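Local coordinates for protein (merozoite surface protein 1) (PDB 1B9W) that forms the paired EGF-like modules at the C-terminal end of a malaria merozoite surface antigen, which probably takes part in binding and invading host erythrocytes, at residues Thr25-Tyr33 / Pro81-Ser89. Sequence-based numbering, arbitrary orientation.
Sequences TEEWRCLLY and PLFEGVFCS
The interface between the two EGF-like domains is built here from strand 26-30 of the first domain and the residues that follow it, and the C-terminal hairpin of the second, with Arg29 laid over the face of Phe87 and bonded to the carbonyl of Val86. The guanidinium lies nearly parallel to the Phe87 ring, the planes 8° apart, and CE1 of Phe87 lies over one face of the guanidinium, displaced toward the rim of that group. Arg29 CD adds a CH-pi contact over the same ring, 3.9 Å from the Phe87 centroid. Within the guanidinium plane, Arg29 NH1 donates to Val86 O at 2.8 Å, a fairly straight bond (161°). A second edge, that of NE and NH2, faces Glu27: Arg29 NE reaches Glu27 OE2 at 2.9 Å in a salt bridge, meeting the oxygen from above the carboxylate plane. A ring on one face and acceptors at two edges hold the group in place, and the OH of Tyr21 is also hydrogen-bonded to Glu27 OE1.

In the hairpin of strands 80-82 and 87-89, Val86 and Phe87 both face Leu82 in a classic beta bulge. Val86 CG1, anti to its own N (chi1 170°), presses on Arg29 CB at 3.5 Å, while CG2 packs against Leu32 CD2 at 4.0 Å. The other methyl of Leu32, CD1, touches Glu84 CB at 3.8 Å, and Leu31 CD2 meets Phe83 CB at 4.1 Å. A water oxygen 2.9 Å from Leu32 N accepts its hydrogen and donates to Phe83 O, linking the backbones of the two domains. Phe83 and Leu31 both also touch Ala17 of strand 16-20, the hairpin partner of 26-30.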
ATOM      1  N   THR A  25       3.287 -15.734  -2.483  1.00 21.75           N
ATOM      2  CA  THR A  25       4.230 -14.619  -2.718  1.00 17.29           C
ATOM      3  C   THR A  25       3.918 -13.498  -1.747  1.00 13.18           C
ATOM      4  O   THR A  25       2.805 -13.400  -1.224  1.00 14.55           O
ATOM      5  CB  THR A  25       4.096 -14.049  -4.145  1.00 21.03           C
ATOM      6  OG1 THR A  25       2.770 -13.523  -4.273  1.00 20.92           O
ATOM      7  CG2 THR A  25       4.355 -15.058  -5.232  1.00 25.15           C
ATOM      8  N   GLU A  26       4.893 -12.614  -1.483  1.00 11.70           N
ATOM      9  CA  GLU A  26       4.658 -11.532  -0.573  1.00 10.55           C
ATOM     10  C   GLU A  26       5.044 -10.196  -1.318  1.00 11.55           C
ATOM     11  O   GLU A  26       6.059 -10.253  -1.990  1.00 16.22           O
ATOM     12  CB  GLU A  26       5.605 -11.662   0.644  1.00 15.97           C
ATOM     13  CG  GLU A  26       5.027 -12.866   1.453  1.00 15.96           C
ATOM     14  CD  GLU A  26       5.746 -13.114   2.758  1.00 19.00           C
ATOM     15  OE1 GLU A  26       6.791 -12.511   3.072  1.00 17.59           O
ATOM     16  OE2 GLU A  26       5.141 -13.946   3.510  1.00 17.60           O
ATOM     17  N   GLU A  27       4.256  -9.209  -0.982  1.00 12.46           N
ATOM     18  CA  GLU A  27       4.652  -7.890  -1.637  1.00 13.63           C
ATOM     19  C   GLU A  27       4.625  -6.882  -0.536  1.00 11.47           C
ATOM     20  O   GLU A  27       3.680  -6.757   0.219  1.00 13.63           O
ATOM     21  CB  GLU A  27       3.612  -7.553  -2.712  1.00 16.08           C
ATOM     22  CG  GLU A  27       4.012  -6.187  -3.362  1.00 19.50           C
ATOM     23  CD  GLU A  27       2.958  -5.751  -4.354  1.00 26.32           C
ATOM     24  OE1 GLU A  27       2.022  -6.512  -4.666  1.00 22.10           O
ATOM     25  OE2 GLU A  27       3.100  -4.614  -4.876  1.00 22.67           O
ATOM     26  N   TRP A  28       5.701  -6.049  -0.448  1.00 10.96           N
ATOM     27  CA  TRP A  28       5.701  -4.975   0.502  1.00 10.05           C
ATOM     28  C   TRP A  28       5.575  -3.620  -0.343  1.00 10.99           C
ATOM     29  O   TRP A  28       5.984  -3.660  -1.484  1.00 11.64           O
ATOM     30  CB  TRP A  28       6.986  -4.935   1.327  1.00 12.49           C
ATOM     31  CG  TRP A  28       8.284  -4.902   0.584  1.00 16.99           C
ATOM     32  CD1 TRP A  28       9.056  -5.945   0.155  1.00 15.77           C
ATOM     33  CD2 TRP A  28       8.999  -3.710   0.185  1.00 14.04           C
ATOM     34  NE1 TRP A  28      10.191  -5.505  -0.477  1.00 19.32           N
ATOM     35  CE2 TRP A  28      10.149  -4.110  -0.471  1.00 16.39           C
ATOM     36  CE3 TRP A  28       8.685  -2.340   0.344  1.00 19.01           C
ATOM     37  CZ2 TRP A  28      11.072  -3.210  -1.024  1.00 18.29           C
ATOM     38  CZ3 TRP A  28       9.620  -1.428  -0.187  1.00 15.06           C
ATOM     39  CH2 TRP A  28      10.757  -1.876  -0.860  1.00 13.74           C
ATOM     40  N   ARG A  29       4.913  -2.716   0.313  1.00 13.00           N
ATOM     41  CA  ARG A  29       4.691  -1.385  -0.328  1.00 15.50           C
ATOM     42  C   ARG A  29       4.898  -0.331   0.727  1.00 15.18           C
ATOM     43  O   ARG A  29       4.511  -0.439   1.911  1.00 14.74           O
ATOM     44  CB  ARG A  29       3.221  -1.279  -0.767  1.00 10.35           C
ATOM     45  CG  ARG A  29       2.908  -2.212  -1.946  1.00 11.89           C
ATOM     46  CD  ARG A  29       1.421  -2.028  -2.318  1.00 12.21           C
ATOM     47  NE  ARG A  29       1.162  -2.920  -3.463  1.00 12.93           N
ATOM     48  CZ  ARG A  29      -0.026  -3.246  -3.940  1.00 11.01           C
ATOM     49  NH1 ARG A  29      -1.158  -2.788  -3.458  1.00 16.91           N
ATOM     50  NH2 ARG A  29      -0.049  -4.066  -4.989  1.00 17.77           N
ATOM     51  N   CYS A  30       5.545   0.811   0.304  1.00 13.24           N
ATOM     52  CA  CYS A  30       5.611   1.843   1.335  1.00 10.25           C
ATOM     53  C   CYS A  30       4.268   2.358   1.775  1.00 11.48           C
ATOM     54  O   CYS A  30       3.313   2.428   1.005  1.00 15.10           O
ATOM     55  CB  CYS A  30       6.516   2.984   0.787  1.00 11.64           C
ATOM     56  SG  CYS A  30       8.180   2.563   0.357  1.00 16.38           S
ATOM     57  N   LEU A  31       4.172   2.843   3.014  1.00 11.51           N
ATOM     58  CA  LEU A  31       2.998   3.445   3.584  1.00 14.22           C
ATOM     59  C   LEU A  31       2.765   4.815   2.867  1.00 16.48           C
ATOM     60  O   LEU A  31       3.683   5.250   2.147  1.00 16.18           O
ATOM     61  CB  LEU A  31       3.184   3.680   5.080  1.00 17.60           C
ATOM     62  CG  LEU A  31       3.240   2.363   5.930  1.00 21.69           C
ATOM     63  CD1 LEU A  31       3.460   2.737   7.394  1.00 22.82           C
ATOM     64  CD2 LEU A  31       1.950   1.582   5.734  1.00 17.66           C
ATOM     65  N   LEU A  32       1.541   5.285   2.938  1.00 16.52           N
ATOM     66  CA  LEU A  32       1.277   6.601   2.314  1.00 17.87           C
ATOM     67  C   LEU A  32       2.222   7.649   2.887  1.00 17.06           C
ATOM     68  O   LEU A  32       2.634   7.663   4.041  1.00 13.79           O
ATOM     69  CB  LEU A  32      -0.164   7.023   2.577  1.00 17.32           C
ATOM     70  CG  LEU A  32      -1.309   6.311   1.882  1.00 21.11           C
ATOM     71  CD1 LEU A  32      -2.639   6.992   2.201  1.00 19.32           C
ATOM     72  CD2 LEU A  32      -1.049   6.189   0.391  1.00 22.85           C
ATOM     73  N   TYR A  33       2.562   8.655   2.034  1.00 17.36           N
ATOM     74  CA  TYR A  33       3.509   9.692   2.428  1.00 16.29           C
ATOM     75  C   TYR A  33       4.948   9.222   2.592  1.00 15.35           C
ATOM     76  O   TYR A  33       5.819   9.918   3.114  1.00 18.17           O
ATOM     77  CB  TYR A  33       3.062  10.558   3.604  1.00 18.39           C
ATOM     78  CG  TYR A  33       1.642  11.052   3.430  1.00 22.55           C
ATOM     79  CD1 TYR A  33       1.293  12.037   2.512  1.00 26.97           C
ATOM     80  CD2 TYR A  33       0.639  10.503   4.230  1.00 24.87           C
ATOM     81  CE1 TYR A  33      -0.021  12.456   2.377  1.00 27.73           C
ATOM     82  CE2 TYR A  33      -0.673  10.895   4.092  1.00 27.27           C
ATOM     83  CZ  TYR A  33      -0.989  11.883   3.180  1.00 29.93           C
ATOM     84  OH  TYR A  33      -2.306  12.257   3.060  1.00 32.26           O
ATOM     85  N   PRO A  81     -10.081  -0.835   2.335  1.00 29.80           N
ATOM     86  CA  PRO A  81      -8.694  -0.388   2.350  1.00 27.81           C
ATOM     87  C   PRO A  81      -7.928  -1.032   3.487  1.00 26.86           C
ATOM     88  O   PRO A  81      -8.382  -1.108   4.632  1.00 28.60           O
ATOM     89  CB  PRO A  81      -8.819   1.128   2.527  1.00 28.56           C
ATOM     90  CG  PRO A  81     -10.119   1.309   3.251  1.00 29.65           C
ATOM     91  CD  PRO A  81     -11.023   0.245   2.704  1.00 30.12           C
ATOM     92  N   LEU A  82      -6.713  -1.487   3.211  1.00 23.26           N
ATOM     93  CA  LEU A  82      -5.774  -1.853   4.269  1.00 21.34           C
ATOM     94  C   LEU A  82      -4.687  -0.753   4.301  1.00 22.02           C
ATOM     95  O   LEU A  82      -4.231  -0.366   3.206  1.00 19.78           O
ATOM     96  CB  LEU A  82      -5.099  -3.169   3.917  1.00 27.05           C
ATOM     97  CG  LEU A  82      -5.606  -4.490   4.503  1.00 34.25           C
ATOM     98  CD1 LEU A  82      -7.018  -4.396   5.032  1.00 34.72           C
ATOM     99  CD2 LEU A  82      -5.479  -5.598   3.470  1.00 34.55           C
ATOM    100  N   PHE A  83      -4.263  -0.361   5.479  1.00 21.34           N
ATOM    101  CA  PHE A  83      -3.200   0.630   5.628  1.00 23.73           C
ATOM    102  C   PHE A  83      -3.559   1.894   4.828  1.00 23.48           C
ATOM    103  O   PHE A  83      -2.699   2.403   4.115  1.00 22.40           O
ATOM    104  CB  PHE A  83      -1.858   0.098   5.143  1.00 27.15           C
ATOM    105  CG  PHE A  83      -1.493  -1.261   5.694  1.00 33.23           C
ATOM    106  CD1 PHE A  83      -1.029  -1.391   6.984  1.00 34.76           C
ATOM    107  CD2 PHE A  83      -1.602  -2.389   4.904  1.00 36.85           C
ATOM    108  CE1 PHE A  83      -0.696  -2.636   7.489  1.00 39.73           C
ATOM    109  CE2 PHE A  83      -1.266  -3.641   5.391  1.00 38.94           C
ATOM    110  CZ  PHE A  83      -0.815  -3.755   6.690  1.00 39.46           C
ATOM    111  N   GLU A  84      -4.790   2.335   4.954  1.00 23.54           N
ATOM    112  CA  GLU A  84      -5.292   3.532   4.285  1.00 26.82           C
ATOM    113  C   GLU A  84      -5.366   3.432   2.780  1.00 25.89           C
ATOM    114  O   GLU A  84      -5.488   4.463   2.103  1.00 25.21           O
ATOM    115  CB  GLU A  84      -4.484   4.774   4.717  1.00 29.63           C
ATOM    116  CG  GLU A  84      -4.603   5.003   6.215  1.00 38.21           C
ATOM    117  CD  GLU A  84      -3.534   5.859   6.841  1.00 46.83           C
ATOM    118  OE1 GLU A  84      -2.575   6.320   6.186  1.00 47.82           O
ATOM    119  OE2 GLU A  84      -3.652   6.096   8.069  1.00 55.15           O
ATOM    120  N   GLY A  85      -5.375   2.219   2.209  1.00 21.61           N
ATOM    121  CA  GLY A  85      -5.530   2.056   0.783  1.00 19.40           C
ATOM    122  C   GLY A  85      -4.251   1.756   0.036  1.00 16.98           C
ATOM    123  O   GLY A  85      -4.295   1.658  -1.191  1.00 19.36           O
ATOM    124  N   VAL A  86      -3.165   1.504   0.736  1.00 14.84           N
ATOM    125  CA  VAL A  86      -1.951   0.980   0.109  1.00 16.58           C
ATOM    126  C   VAL A  86      -2.234  -0.392  -0.495  1.00 16.90           C
ATOM    127  O   VAL A  86      -1.676  -0.777  -1.507  1.00 15.57           O
ATOM    128  CB  VAL A  86      -0.813   0.954   1.146  1.00 17.78           C
ATOM    129  CG1 VAL A  86       0.383   0.206   0.629  1.00 17.22           C
ATOM    130  CG2 VAL A  86      -0.424   2.394   1.482  1.00 20.89           C
ATOM    131  N   PHE A  87      -3.138  -1.133   0.168  1.00 17.68           N
ATOM    132  CA  PHE A  87      -3.673  -2.376  -0.403  1.00 18.98           C
ATOM    133  C   PHE A  87      -5.216  -2.300  -0.291  1.00 18.25           C
ATOM    134  O   PHE A  87      -5.745  -1.650   0.608  1.00 18.10           O
ATOM    135  CB  PHE A  87      -3.249  -3.647   0.359  1.00 19.24           C
ATOM    136  CG  PHE A  87      -1.815  -4.050   0.217  1.00 13.69           C
ATOM    137  CD1 PHE A  87      -1.407  -4.858  -0.824  1.00 14.75           C
ATOM    138  CD2 PHE A  87      -0.905  -3.598   1.157  1.00 15.37           C
ATOM    139  CE1 PHE A  87      -0.065  -5.193  -0.926  1.00 17.29           C
ATOM    140  CE2 PHE A  87       0.443  -3.944   1.066  1.00 15.22           C
ATOM    141  CZ  PHE A  87       0.828  -4.740   0.013  1.00 14.91           C
ATOM    142  N   CYS A  88      -5.915  -2.987  -1.192  1.00 18.14           N
ATOM    143  CA  CYS A  88      -7.369  -3.074  -1.087  1.00 20.31           C
ATOM    144  C   CYS A  88      -7.720  -4.576  -0.963  1.00 22.52           C
ATOM    145  O   CYS A  88      -7.198  -5.297  -1.795  1.00 18.46           O
ATOM    146  CB  CYS A  88      -8.014  -2.605  -2.389  1.00 21.33           C
ATOM    147  SG  CYS A  88      -7.852  -0.781  -2.564  1.00 22.20           S
ATOM    148  N   SER A  89      -8.556  -4.951  -0.001  1.00 30.90           N
ATOM    149  CA  SER A  89      -8.879  -6.389   0.036  1.00 40.07           C
ATOM    150  C   SER A  89     -10.379  -6.620   0.130  1.00 46.38           C
ATOM    151  O   SER A  89     -11.139  -5.662   0.253  1.00 44.98           O
ATOM    152  CB  SER A  89      -8.149  -7.082   1.178  1.00 43.35           C
ATOM    153  OG  SER A  89      -8.872  -7.009   2.386  1.00 48.61           O
TER
HETATM  154  O   HOH W   1      -4.258  -4.174  -3.255  1.00 21.23           O
HETATM  155  O   HOH W   2      -0.477   4.075   4.682  1.00 23.11           O